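Local coordinates for protein Na-K-Cl cotransporter (Methanosarcina acetivorans, PDB 3G40) that probably carries chloride together with monoatomic cations across the membrane, this chain being the cytoplasmic C-terminal domain of that transporter, at residues 22-27 and 98-103; 116-121 and 125-130; 129-134 and 254-259; 146-151 and 263-268; 160-165 and 176-181. All coordinates share one frame; numbering follows the deposited sequence.

Contact 1 (22-27 and 98-103); sequences NLLVPV and VGMEAL
The contact belongs to a beta-alpha-beta crossover of the mixed sheet: L24 of strand 22-27 meets G99 and M100 of helix 94-103, which links parallel strands 81-86 and 112-116 and, in doing so, passes over the strands between them. The backbones are closest at L24 and M100, whose CA atoms are 7.8 Å apart, a gap bridged by the leucine side chain. L24 holds CG anti to its own backbone N (chi1 179°), which carries the branch straight out from the strand toward the helix. One methyl then does the touching: L24 CD2 lies 3.6 Å from M100 CG. The same L24 CD2 is 4.2 Å from G99 C. The two side chains cross at about a right angle, and M100 offers the flank of its chain instead of its end. Its extended chi2 (-173°) carries SD away from the strand, and the bend at chi3 (-52°) then sets CE, which packs on A134. G99 brings bare backbone up to the leucine; a beta carbon built there would point at the strand, about as near to L24 CD2 as the glycine backbone already is. Around the leucine, K51 and L53 of the neighbouring strand 49-54 add further cover, while L23 points away from helix 94-103 and packs on helix 30-44, so strand 22-27 has helices over both faces. No hydrogen bond joins the two segments. The contact is therefore dispersive, resting on one buried methyl set against a methylene and a stretch of helix backbone, with fit in place of polar direction.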
# COMPACT_ATOMS: atom_id res chain seq x y z
N ASN A 22 21.05 -5.66 -3.77
CA ASN A 22 20.71 -6.44 -4.95
C ASN A 22 19.81 -7.60 -4.51
O ASN A 22 20.28 -8.53 -3.87
CB ASN A 22 21.98 -6.96 -5.62
CG ASN A 22 22.89 -5.84 -6.08
OD1 ASN A 22 22.47 -4.95 -6.82
ND2 ASN A 22 24.14 -5.88 -5.63
N LEU A 23 18.52 -7.52 -4.82
CA LEU A 23 17.56 -8.49 -4.32
C LEU A 23 17.29 -9.60 -5.32
O LEU A 23 17.22 -9.36 -6.52
CB LEU A 23 16.22 -7.81 -4.02
CG LEU A 23 16.28 -6.59 -3.11
CD1 LEU A 23 14.87 -6.05 -2.85
CD2 LEU A 23 16.98 -6.97 -1.82
N LEU A 24 17.14 -10.82 -4.82
CA LEU A 24 16.55 -11.90 -5.59
C LEU A 24 15.13 -12.07 -5.07
O LEU A 24 14.92 -12.33 -3.88
CB LEU A 24 17.34 -13.19 -5.39
CG LEU A 24 16.80 -14.41 -6.13
CD1 LEU A 24 16.83 -14.17 -7.64
CD2 LEU A 24 17.63 -15.62 -5.78
N VAL A 25 14.16 -11.88 -5.95
CA VAL A 25 12.76 -11.88 -5.56
C VAL A 25 11.98 -12.99 -6.29
O VAL A 25 11.64 -12.85 -7.46
CB VAL A 25 12.10 -10.51 -5.88
CG1 VAL A 25 10.65 -10.48 -5.40
CG2 VAL A 25 12.92 -9.36 -5.26
N PRO A 26 11.68 -14.09 -5.58
CA PRO A 26 10.83 -15.10 -6.21
C PRO A 26 9.42 -14.56 -6.39
O PRO A 26 8.90 -13.87 -5.51
CB PRO A 26 10.82 -16.25 -5.19
CG PRO A 26 11.84 -15.88 -4.13
CD PRO A 26 12.02 -14.41 -4.18
N VAL A 27 8.82 -14.87 -7.54
CA VAL A 27 7.48 -14.41 -7.85
C VAL A 27 6.62 -15.58 -8.33
O VAL A 27 6.94 -16.21 -9.35
CB VAL A 27 7.51 -13.35 -8.95
CG1 VAL A 27 6.09 -12.95 -9.32
CG2 VAL A 27 8.33 -12.15 -8.51
N VAL A 98 18.41 -23.35 -7.24
CA VAL A 98 18.99 -23.12 -8.56
C VAL A 98 19.08 -21.63 -8.85
O VAL A 98 20.09 -21.14 -9.36
CB VAL A 98 18.16 -23.81 -9.67
CG1 VAL A 98 18.68 -23.41 -11.05
CG2 VAL A 98 18.16 -25.32 -9.50
N GLY A 99 18.02 -20.90 -8.51
CA GLY A 99 18.00 -19.46 -8.69
C GLY A 99 19.20 -18.79 -8.04
O GLY A 99 19.90 -18.00 -8.67
N MET A 100 19.45 -19.12 -6.78
CA MET A 100 20.57 -18.55 -6.04
C MET A 100 21.91 -19.10 -6.54
O MET A 100 22.90 -18.37 -6.63
CB MET A 100 20.42 -18.83 -4.54
CG MET A 100 19.08 -18.39 -3.97
SD MET A 100 19.00 -18.56 -2.17
CE MET A 100 19.53 -20.26 -1.96
N GLU A 101 21.92 -20.38 -6.88
CA GLU A 101 23.13 -21.02 -7.39
C GLU A 101 23.59 -20.31 -8.65
O GLU A 101 24.79 -20.13 -8.86
CB GLU A 101 22.87 -22.50 -7.68
CG GLU A 101 24.10 -23.28 -8.11
CD GLU A 101 25.19 -23.30 -7.06
OE1 GLU A 101 25.53 -24.40 -6.58
OE2 GLU A 101 25.70 -22.22 -6.69
N ALA A 102 22.64 -19.92 -9.48
CA ALA A 102 22.94 -19.28 -10.76
C ALA A 102 23.56 -17.89 -10.57
O ALA A 102 24.28 -17.39 -11.43
CB ALA A 102 21.69 -19.20 -11.62
N LEU A 103 23.27 -17.27 -9.42
CA LEU A 103 23.75 -15.93 -9.11
C LEU A 103 25.28 -15.85 -8.97
O LEU A 103 25.87 -14.80 -9.20
CB LEU A 103 23.08 -15.42 -7.84
CG LEU A 103 21.67 -14.81 -7.95
CD1 LEU A 103 21.72 -13.29 -7.83
CD2 LEU A 103 20.96 -15.23 -9.23

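Contact 2 (116-121 and 125-130); sequences RLPENR and EEIREI
I127 is the residue of helix 124-136 that reaches the loop, touching P118, and the helix residues before and after it serve other neighbours. E125 comes first: its OE1 lies 2.9 Å from R128 NH1, one turn on, but well out of the guanidinium plane. The carboxylate carbon sits over one face of that group, so this pair is held by charge and no N-H is aimed at the oxygen. I127 follows, with CG1 anti to the carbonyl carbon (chi1 -73°) and a nearly straight chi2 (-177°), an extended shape that sends CD1 out to the proline. I127 CD1 meets P118 CD at 3.6 Å and P118 CG at 4.2 Å, and its third neighbour is the carbonyl oxygen R116 O, also 4.2 Å away. Behind P118, the R116 guanidinium lays one face over P118 CA. R128 packs on P256, and R128 NH2 stands 6.9 Å from R121 NH2, a like charge probably eased by the salt bridge of R121 with D259. E129 N and I130 N close regular helical bonds to E125 O and E126 O, and the I130 side chain packs beneath the helix on L113 and L115. Taken together, this is a strand-to-helix connection in the parallel part of a mixed alpha/beta sheet: strand 112-116 ends, the chain loops round through P118, and helix 124-136 returns with an isoleucine against the loop.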
# COMPACT_ATOMS: atom_id res chain seq x y z
N ARG A 116 8.39 -13.15 1.19
CA ARG A 116 7.18 -12.71 1.86
C ARG A 116 6.80 -13.78 2.89
O ARG A 116 6.90 -14.98 2.62
CB ARG A 116 6.07 -12.51 0.82
CG ARG A 116 4.73 -12.08 1.37
CD ARG A 116 3.67 -12.09 0.28
NE ARG A 116 2.34 -12.32 0.83
CZ ARG A 116 1.74 -13.50 0.84
NH1 ARG A 116 2.34 -14.56 0.31
NH2 ARG A 116 0.53 -13.63 1.38
N LEU A 117 6.40 -13.34 4.07
CA LEU A 117 5.91 -14.25 5.10
C LEU A 117 4.39 -14.34 4.96
O LEU A 117 3.68 -13.39 5.28
CB LEU A 117 6.29 -13.73 6.50
CG LEU A 117 5.98 -14.62 7.71
CD1 LEU A 117 6.67 -15.97 7.63
CD2 LEU A 117 6.37 -13.90 9.01
N PRO A 118 3.89 -15.47 4.46
CA PRO A 118 2.45 -15.60 4.23
C PRO A 118 1.68 -15.74 5.54
O PRO A 118 2.27 -16.09 6.56
CB PRO A 118 2.32 -16.89 3.41
CG PRO A 118 3.72 -17.21 2.94
CD PRO A 118 4.64 -16.64 3.97
N GLU A 119 0.38 -15.46 5.50
CA GLU A 119 -0.49 -15.71 6.65
C GLU A 119 -0.66 -17.21 6.88
O GLU A 119 -0.64 -17.67 8.02
CB GLU A 119 -1.85 -15.03 6.47
CG GLU A 119 -1.79 -13.51 6.40
CD GLU A 119 -3.14 -12.85 6.68
OE1 GLU A 119 -3.67 -12.17 5.78
OE2 GLU A 119 -3.67 -13.03 7.80
N ASN A 120 -0.82 -17.99 5.81
CA ASN A 120 -0.94 -19.44 5.96
C ASN A 120 0.40 -20.12 6.21
O ASN A 120 1.41 -19.80 5.58
CB ASN A 120 -1.67 -20.07 4.76
CG ASN A 120 -0.74 -20.37 3.60
OD1 ASN A 120 0.09 -19.54 3.21
ND2 ASN A 120 -0.87 -21.56 3.03
N ARG A 121 0.41 -21.06 7.15
CA ARG A 121 1.65 -21.68 7.61
C ARG A 121 2.08 -22.87 6.75
O ARG A 121 3.09 -23.51 7.03
CB ARG A 121 1.49 -22.09 9.08
CG ARG A 121 1.07 -20.92 9.96
CD ARG A 121 0.50 -21.35 11.30
NE ARG A 121 1.53 -21.83 12.22
CZ ARG A 121 1.58 -23.08 12.69
NH1 ARG A 121 0.66 -23.97 12.33
NH2 ARG A 121 2.55 -23.43 13.52
N GLU A 125 8.02 -24.75 6.55
CA GLU A 125 9.19 -25.62 6.50
C GLU A 125 10.09 -25.32 5.30
O GLU A 125 11.30 -25.17 5.45
CB GLU A 125 8.81 -27.09 6.56
CG GLU A 125 9.94 -27.93 7.10
CD GLU A 125 10.63 -27.26 8.28
OE1 GLU A 125 9.95 -26.96 9.29
OE2 GLU A 125 11.86 -27.03 8.21
N GLU A 126 9.49 -25.22 4.11
CA GLU A 126 10.25 -24.85 2.92
C GLU A 126 10.89 -23.48 3.10
O GLU A 126 12.07 -23.29 2.81
CB GLU A 126 9.35 -24.82 1.68
CG GLU A 126 8.91 -26.19 1.18
CD GLU A 126 8.19 -26.10 -0.15
OE1 GLU A 126 7.91 -24.97 -0.60
OE2 GLU A 126 7.90 -27.16 -0.75
N ILE A 127 10.11 -22.53 3.59
CA ILE A 127 10.60 -21.19 3.85
C ILE A 127 11.82 -21.21 4.77
O ILE A 127 12.84 -20.59 4.47
CB ILE A 127 9.49 -20.29 4.43
CG1 ILE A 127 8.48 -19.94 3.33
CG2 ILE A 127 10.07 -19.03 5.05
CD1 ILE A 127 7.38 -19.01 3.78
N ARG A 128 11.71 -21.94 5.87
CA ARG A 128 12.81 -22.10 6.81
C ARG A 128 14.02 -22.72 6.12
O ARG A 128 15.15 -22.31 6.35
CB ARG A 128 12.36 -22.97 7.98
CG ARG A 128 12.89 -22.53 9.34
CD ARG A 128 12.31 -23.40 10.45
NE ARG A 128 10.85 -23.51 10.33
CZ ARG A 128 10.13 -24.48 10.88
NH1 ARG A 128 10.72 -25.44 11.58
NH2 ARG A 128 8.81 -24.50 10.71
N GLU A 129 13.77 -23.72 5.28
CA GLU A 129 14.84 -24.40 4.56
C GLU A 129 15.52 -23.45 3.58
O GLU A 129 16.74 -23.45 3.43
CB GLU A 129 14.30 -25.62 3.83
CG GLU A 129 15.38 -26.46 3.16
CD GLU A 129 16.50 -26.83 4.10
OE1 GLU A 129 16.25 -26.92 5.33
OE2 GLU A 129 17.64 -27.02 3.62
N ILE A 130 14.71 -22.64 2.89
CA ILE A 130 15.22 -21.64 1.97
C ILE A 130 16.13 -20.66 2.71
O ILE A 130 17.24 -20.36 2.27
CB ILE A 130 14.07 -20.88 1.29
CG1 ILE A 130 13.39 -21.77 0.25
CG2 ILE A 130 14.58 -19.61 0.63
CD1 ILE A 130 14.32 -22.20 -0.86

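Contact 3 (129-134 and 254-259)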
# COMPACT_ATOMS: atom_id res chain seq x y z
N GLU A 129 13.77 -23.72 5.28
CA GLU A 129 14.84 -24.40 4.56
C GLU A 129 15.52 -23.45 3.58
O GLU A 129 16.74 -23.45 3.43
CB GLU A 129 14.30 -25.62 3.83
CG GLU A 129 15.38 -26.46 3.16
CD GLU A 129 16.50 -26.83 4.10
OE1 GLU A 129 16.25 -26.92 5.33
OE2 GLU A 129 17.64 -27.02 3.62
N ILE A 130 14.71 -22.64 2.89
CA ILE A 130 15.22 -21.64 1.97
C ILE A 130 16.13 -20.66 2.71
O ILE A 130 17.24 -20.36 2.27
CB ILE A 130 14.07 -20.88 1.29
CG1 ILE A 130 13.39 -21.77 0.25
CG2 ILE A 130 14.58 -19.61 0.63
CD1 ILE A 130 14.32 -22.20 -0.86
N ILE A 131 15.64 -20.18 3.85
CA ILE A 131 16.38 -19.24 4.69
C ILE A 131 17.72 -19.82 5.14
O ILE A 131 18.75 -19.14 5.12
CB ILE A 131 15.55 -18.84 5.92
CG1 ILE A 131 14.37 -17.96 5.48
CG2 ILE A 131 16.41 -18.12 6.95
CD1 ILE A 131 13.38 -17.67 6.57
N ARG A 132 17.70 -21.08 5.55
CA ARG A 132 18.91 -21.77 5.99
C ARG A 132 19.91 -21.89 4.83
O ARG A 132 21.11 -21.66 5.00
CB ARG A 132 18.52 -23.16 6.50
CG ARG A 132 19.34 -23.71 7.64
CD ARG A 132 18.84 -25.10 8.01
NE ARG A 132 18.85 -25.99 6.86
CZ ARG A 132 19.67 -27.03 6.71
NH1 ARG A 132 20.55 -27.32 7.66
NH2 ARG A 132 19.61 -27.78 5.61
N LYS A 133 19.40 -22.22 3.65
CA LYS A 133 20.21 -22.39 2.45
C LYS A 133 20.83 -21.09 1.94
O LYS A 133 21.92 -21.11 1.36
CB LYS A 133 19.37 -23.00 1.32
CG LYS A 133 18.88 -24.43 1.55
CD LYS A 133 19.91 -25.47 1.15
CE LYS A 133 19.33 -26.88 1.21
NZ LYS A 133 20.36 -27.94 1.39
N ALA A 134 20.14 -19.97 2.12
CA ALA A 134 20.59 -18.70 1.55
C ALA A 134 21.98 -18.30 2.03
O ALA A 134 22.77 -17.72 1.28
CB ALA A 134 19.57 -17.57 1.83
N PRO A 254 19.06 -17.10 12.22
CA PRO A 254 19.44 -18.07 11.19
C PRO A 254 18.53 -19.30 11.19
O PRO A 254 18.40 -19.99 10.18
CB PRO A 254 20.86 -18.47 11.59
CG PRO A 254 21.39 -17.31 12.34
CD PRO A 254 20.22 -16.66 13.02
N ASN A 255 17.93 -19.56 12.35
CA ASN A 255 17.00 -20.67 12.53
C ASN A 255 15.73 -20.11 13.13
O ASN A 255 15.49 -20.24 14.34
CB ASN A 255 17.61 -21.71 13.47
CG ASN A 255 16.62 -22.78 13.89
OD1 ASN A 255 15.59 -22.98 13.23
ND2 ASN A 255 16.92 -23.47 14.98
N PRO A 256 14.90 -19.47 12.30
CA PRO A 256 13.83 -18.58 12.75
C PRO A 256 12.56 -19.29 13.22
O PRO A 256 12.21 -20.35 12.70
CB PRO A 256 13.50 -17.76 11.49
CG PRO A 256 14.44 -18.25 10.40
CD PRO A 256 14.94 -19.59 10.83
N ASP A 257 11.89 -18.69 14.19
CA ASP A 257 10.54 -19.10 14.56
C ASP A 257 9.57 -18.19 13.82
O ASP A 257 9.30 -17.08 14.26
CB ASP A 257 10.33 -18.97 16.07
CG ASP A 257 8.97 -19.48 16.52
OD1 ASP A 257 8.11 -19.74 15.66
OD2 ASP A 257 8.76 -19.60 17.75
N LEU A 258 9.07 -18.68 12.68
CA LEU A 258 8.19 -17.90 11.81
C LEU A 258 6.89 -17.49 12.49
O LEU A 258 6.27 -16.48 12.11
CB LEU A 258 7.89 -18.66 10.52
CG LEU A 258 9.07 -19.01 9.61
CD1 LEU A 258 8.57 -19.49 8.26
CD2 LEU A 258 10.00 -17.82 9.44
N ASP A 259 6.46 -18.26 13.48
CA ASP A 259 5.25 -17.92 14.23
C ASP A 259 5.51 -16.74 15.16
O ASP A 259 4.63 -15.92 15.40
CB ASP A 259 4.74 -19.12 15.04
CG ASP A 259 3.97 -20.11 14.18
OD1 ASP A 259 3.50 -19.72 13.09
OD2 ASP A 259 3.83 -21.28 14.61
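I131 on helix 124-136 faces P256 in the loop ahead of helix 258-268, and its side chain can be followed outward from the backbone. CB points toward the loop and divides there into two branches. I131 CG2, anti to the backbone N, lies 4.0 Å from P256 CG. On the same branch, I131 CG2 to P254 O is 4.2 Å. The other branch leaves through CG1, which is anti to the carbonyl carbon (chi1 -69°), and ends in CD1. I131 CD1 is likewise 4.0 Å from P256 CG, so the proline carbon meets both branch ends equally, the side chains approaching tip to tip; I131 CD1 also comes within 4.4 Å of L258 CD2. L115 and L252 border the same isoleucine. On another side of the helix R132 is held by its own neighbour: R132 NH2 donates to E129 OE2 at 2.9 Å in an almost straight bond (175°), in the guanidinium plane and onto the syn lone pair. The companion bond from R132 NE to E129 OE1 is weak, and K133 NZ adds a long ion pair to E129 OE2. Across the way D257 is the N-cap of helix 258-268, its OD1 accepting a weak bond from D259 N at 3.1 Å. In fold terms, two beta-alpha-beta crossovers meet here, 112-116/124-136/140-145 and 247-251/258-268/271-276, side by side where strands 140-145 and 271-276 run antiparallel and the two halves of the sheet join.

Contact 4 (146-151 and 263-268); sequences KHPQAG and HLMEKA
Torsions bring sulfur and imidazole together: H147 sets CG anti to its backbone N (chi1 -166°), while in M265, also anti at its first bond, chi2 (-97°) swings SD to the loop. A further bend at chi3 sets M265 CE 4.0 Å from K146 O. The two side chains cross obliquely. M265 SD lies 3.5 Å from H147 CD2 and 4.3 Å from the ring centroid, 54° off the ring normal, a Met-aromatic contact that comes in at a slant. The same sulfur is 4.0 Å from P148 CD, and that proline carbon covers one face of the imidazole near its rim. On the loop side H147 ND1 accepts two backbone hydrogen bonds, from A150 N and Q149 N, both 3.1 Å long. The first is almost straight, and both donors stand tilted from the ring plane, folding the 147-151 turn round the nitrogen. At the other end of the ring a water bridges the segments, 2.8 Å from H147 NE2 and 2.7 Å from E266 O. S271 OG is hydrogen-bonded to H147 N, and R31 of the second subunit packs on the histidine, so the contact lies beside the subunit interface. With an alanine in place of H147, the amides of Q149 and A150 would probably lose their common acceptor, and the sulfur and the bridging water their ring partner. Two donors on ND1 probably disfavour a proton there, so the histidine closes the turn through one nitrogen and reaches helix 258-268 through the other by way of water.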
# COMPACT_ATOMS: atom_id res chain seq x y z
N LYS A 146 3.91 -8.16 5.85
CA LYS A 146 3.12 -6.96 5.61
C LYS A 146 1.80 -7.05 6.34
O LYS A 146 1.07 -8.03 6.19
CB LYS A 146 2.88 -6.75 4.11
CG LYS A 146 2.05 -5.51 3.82
CD LYS A 146 2.30 -4.95 2.41
CE LYS A 146 1.27 -5.44 1.43
NZ LYS A 146 1.38 -4.69 0.14
N HIS A 147 1.48 -6.04 7.14
CA HIS A 147 0.23 -6.08 7.89
C HIS A 147 -0.96 -6.00 6.94
O HIS A 147 -1.00 -5.11 6.09
CB HIS A 147 0.17 -4.96 8.92
CG HIS A 147 -0.91 -5.15 9.93
ND1 HIS A 147 -2.23 -4.83 9.68
CD2 HIS A 147 -0.89 -5.67 11.18
CE1 HIS A 147 -2.97 -5.13 10.73
NE2 HIS A 147 -2.18 -5.64 11.66
N PRO A 148 -1.93 -6.92 7.09
CA PRO A 148 -3.04 -7.07 6.13
C PRO A 148 -3.99 -5.89 6.12
O PRO A 148 -4.73 -5.74 5.16
CB PRO A 148 -3.78 -8.32 6.63
CG PRO A 148 -2.89 -8.95 7.65
CD PRO A 148 -2.00 -7.89 8.19
N GLN A 149 -3.98 -5.07 7.17
CA GLN A 149 -4.83 -3.87 7.19
C GLN A 149 -4.00 -2.60 7.03
O GLN A 149 -4.33 -1.73 6.22
CB GLN A 149 -5.62 -3.79 8.50
CG GLN A 149 -6.85 -4.69 8.55
CD GLN A 149 -6.51 -6.12 8.93
OE1 GLN A 149 -5.84 -6.36 9.94
NE2 GLN A 149 -6.98 -7.07 8.13
N ALA A 150 -2.95 -2.47 7.83
CA ALA A 150 -2.16 -1.24 7.86
C ALA A 150 -1.19 -1.12 6.69
O ALA A 150 -0.77 -0.02 6.36
CB ALA A 150 -1.39 -1.13 9.18
N GLY A 151 -0.81 -2.24 6.07
CA GLY A 151 0.24 -2.19 5.06
C GLY A 151 1.43 -1.44 5.64
O GLY A 151 1.81 -1.67 6.79
N HIS A 263 3.58 -13.24 15.08
CA HIS A 263 3.05 -12.69 16.32
C HIS A 263 3.49 -11.25 16.54
O HIS A 263 2.72 -10.43 17.04
CB HIS A 263 3.46 -13.56 17.51
CG HIS A 263 3.05 -12.98 18.84
ND1 HIS A 263 1.73 -12.93 19.25
CD2 HIS A 263 3.78 -12.44 19.84
CE1 HIS A 263 1.67 -12.37 20.45
NE2 HIS A 263 2.90 -12.07 20.83
N LEU A 264 4.74 -10.95 16.20
CA LEU A 264 5.24 -9.59 16.37
C LEU A 264 4.45 -8.62 15.49
O LEU A 264 4.10 -7.52 15.91
CB LEU A 264 6.74 -9.52 16.08
CG LEU A 264 7.65 -10.00 17.22
CD1 LEU A 264 9.10 -10.21 16.76
CD2 LEU A 264 7.61 -9.05 18.43
N MET A 265 4.16 -9.04 14.26
CA MET A 265 3.46 -8.17 13.34
C MET A 265 2.03 -7.91 13.82
O MET A 265 1.54 -6.79 13.76
CB MET A 265 3.46 -8.74 11.91
CG MET A 265 2.65 -7.89 10.95
SD MET A 265 1.00 -8.58 10.74
CE MET A 265 1.39 -9.97 9.70
N GLU A 266 1.38 -8.96 14.33
CA GLU A 266 0.01 -8.85 14.80
C GLU A 266 -0.09 -7.96 16.03
O GLU A 266 -1.01 -7.16 16.15
CB GLU A 266 -0.55 -10.24 15.12
CG GLU A 266 -0.77 -11.10 13.90
CD GLU A 266 -0.82 -12.58 14.23
OE1 GLU A 266 -0.79 -12.92 15.44
OE2 GLU A 266 -0.88 -13.40 13.29
N LYS A 267 0.86 -8.12 16.94
CA LYS A 267 0.92 -7.33 18.17
C LYS A 267 1.22 -5.86 17.85
O LYS A 267 0.62 -4.96 18.43
CB LYS A 267 1.99 -7.89 19.10
CG LYS A 267 2.18 -7.11 20.38
CD LYS A 267 3.51 -7.46 21.04
CE LYS A 267 3.59 -8.94 21.40
NZ LYS A 267 4.87 -9.29 22.09
N ALA A 268 2.14 -5.65 16.91
CA ALA A 268 2.50 -4.30 16.47
C ALA A 268 1.34 -3.55 15.82
O ALA A 268 1.22 -2.33 15.95
CB ALA A 268 3.67 -4.38 15.50
O HOH W 1 -2.82 -6.58 14.25

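Contact 5 (160-165 and 176-181)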
# COMPACT_ATOMS: atom_id res chain seq x y z
N LEU A 160 14.12 0.35 14.42
CA LEU A 160 15.09 -0.73 14.25
C LEU A 160 15.29 -1.36 15.62
O LEU A 160 15.76 -0.70 16.55
CB LEU A 160 16.42 -0.16 13.76
CG LEU A 160 17.44 -0.91 12.91
CD1 LEU A 160 18.79 -0.58 13.50
CD2 LEU A 160 17.22 -2.45 12.72
N TRP A 161 14.91 -2.63 15.75
CA TRP A 161 15.05 -3.37 17.00
C TRP A 161 16.40 -4.04 17.08
O TRP A 161 16.74 -4.89 16.26
CB TRP A 161 13.93 -4.41 17.13
CG TRP A 161 12.61 -3.79 17.34
CD1 TRP A 161 11.75 -3.35 16.38
CD2 TRP A 161 12.00 -3.48 18.60
NE1 TRP A 161 10.63 -2.80 16.97
CE2 TRP A 161 10.76 -2.87 18.33
CE3 TRP A 161 12.39 -3.67 19.93
CZ2 TRP A 161 9.90 -2.46 19.34
CZ3 TRP A 161 11.52 -3.26 20.94
CH2 TRP A 161 10.30 -2.66 20.64
N ILE A 162 17.17 -3.66 18.09
CA ILE A 162 18.51 -4.17 18.26
C ILE A 162 18.54 -5.15 19.43
O ILE A 162 18.16 -4.80 20.54
CB ILE A 162 19.48 -3.01 18.49
CG1 ILE A 162 19.53 -2.17 17.21
CG2 ILE A 162 20.85 -3.53 18.88
CD1 ILE A 162 20.32 -0.90 17.32
N GLU A 163 18.95 -6.38 19.15
CA GLU A 163 18.90 -7.46 20.13
C GLU A 163 19.80 -7.19 21.32
O GLU A 163 20.87 -6.59 21.18
CB GLU A 163 19.30 -8.80 19.48
CG GLU A 163 18.33 -9.29 18.41
CD GLU A 163 16.92 -9.50 18.94
OE1 GLU A 163 16.78 -9.82 20.14
OE2 GLU A 163 15.96 -9.33 18.16
N ASN A 164 19.36 -7.63 22.50
CA ASN A 164 20.16 -7.49 23.70
C ASN A 164 21.55 -8.05 23.46
O ASN A 164 21.71 -9.20 23.06
CB ASN A 164 19.49 -8.22 24.87
CG ASN A 164 20.05 -7.81 26.22
OD1 ASN A 164 20.74 -6.79 26.35
ND2 ASN A 164 19.75 -8.60 27.25
N ARG A 165 22.56 -7.22 23.69
CA ARG A 165 23.94 -7.63 23.45
C ARG A 165 24.68 -7.93 24.76
O ARG A 165 24.91 -9.09 25.10
CB ARG A 165 24.68 -6.55 22.66
CG ARG A 165 24.04 -6.24 21.32
CD ARG A 165 24.75 -5.09 20.63
NE ARG A 165 26.10 -5.46 20.22
CZ ARG A 165 26.39 -6.05 19.06
NH1 ARG A 165 25.41 -6.33 18.21
NH2 ARG A 165 27.64 -6.35 18.75
N GLY A 176 27.71 -8.40 14.38
CA GLY A 176 27.01 -9.67 14.42
C GLY A 176 25.80 -9.59 13.51
O GLY A 176 25.80 -8.85 12.53
N ASN A 177 24.75 -10.34 13.83
CA ASN A 177 23.60 -10.44 12.93
C ASN A 177 22.68 -9.22 12.96
O ASN A 177 21.52 -9.33 13.37
CB ASN A 177 22.81 -11.72 13.21
CG ASN A 177 21.72 -11.97 12.19
OD1 ASN A 177 21.84 -11.57 11.03
ND2 ASN A 177 20.65 -12.63 12.61
N MET A 178 23.18 -8.07 12.52
CA MET A 178 22.35 -6.87 12.47
C MET A 178 22.79 -5.88 11.39
O MET A 178 22.25 -4.77 11.29
CB MET A 178 22.31 -6.16 13.85
CG MET A 178 23.61 -5.45 14.21
SD MET A 178 23.42 -4.29 15.61
CE MET A 178 22.85 -5.41 16.89
N ASP A 179 23.78 -6.26 10.58
CA ASP A 179 24.27 -5.34 9.56
C ASP A 179 23.21 -5.01 8.51
O ASP A 179 23.02 -3.84 8.15
CB ASP A 179 25.52 -5.90 8.88
CG ASP A 179 26.70 -5.97 9.82
OD1 ASP A 179 27.55 -5.06 9.76
OD2 ASP A 179 26.77 -6.92 10.61
N LEU A 180 22.54 -6.05 8.01
CA LEU A 180 21.51 -5.87 6.98
C LEU A 180 20.34 -5.06 7.57
O LEU A 180 19.81 -4.16 6.92
CB LEU A 180 21.01 -7.24 6.47
CG LEU A 180 20.64 -7.46 5.01
CD1 LEU A 180 19.58 -8.57 4.89
CD2 LEU A 180 20.19 -6.19 4.30
N ALA A 181 19.96 -5.38 8.80
CA ALA A 181 18.90 -4.64 9.49
C ALA A 181 19.19 -3.14 9.53
O ALA A 181 18.35 -2.32 9.17
CB ALA A 181 18.69 -5.19 10.92
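L160 of strand 157-161 and I162 just along the chain pack against A181 and M178 at the start of helix 179-192, within a beta-alpha-beta crossover that leads on to the adjacent parallel strand 195-201. L160 points toward the helix, and its CD2 meets A181 CB at 3.6 Å, a methyl against a methyl. M178, the N-cap residue, carries most of the rest. Its CG lies between the backbone N and the carbonyl carbon (chi1 73°), the crowded position, and a bend at chi3 brings the terminal methyl across I162 and R165. M178 and I162 cross at a slant, with M178 CE 3.4 Å from I162 CG2, tighter than usual for two carbons. R165 meets the methionine obliquely too: M178 CE lies at the edge of the guanidinium, near its plane, although the modelled approach to R165 NH1 is so short that its detail is doubtful. R165 NH1 has its hydrogen bond elsewhere, to L175 O. Before the helix, N177 is the centre of an inverse gamma turn, and D277 receives the amides of D179 and L180. The turn is closed by M178 N, which donates to G176 O at 2.7 Å.

In the fold
Contacts 1, 3 and 5 are buried, 1 and 3 wholly apolar in their side-chain packing, 5 with an arginine at its rim, whereas contact 2 lies at the surface and contact 4 is partly buried. Contacts 2 and 3 share helix 124-136 and touch directly, I127 packing on L258; contacts 3 and 4 both use helix 258-268, and these two link the sequence ranges of the first and second halves. Contacts 1 and 5 reach the same sheet from opposite sides of the chain's centre, about 24 Å apart between centres. Contact 2 is also apolar across its segments, with charged pairs beside it, and contact 4, beside the second subunit, alone combines sulfur, imidazole and a bridging water.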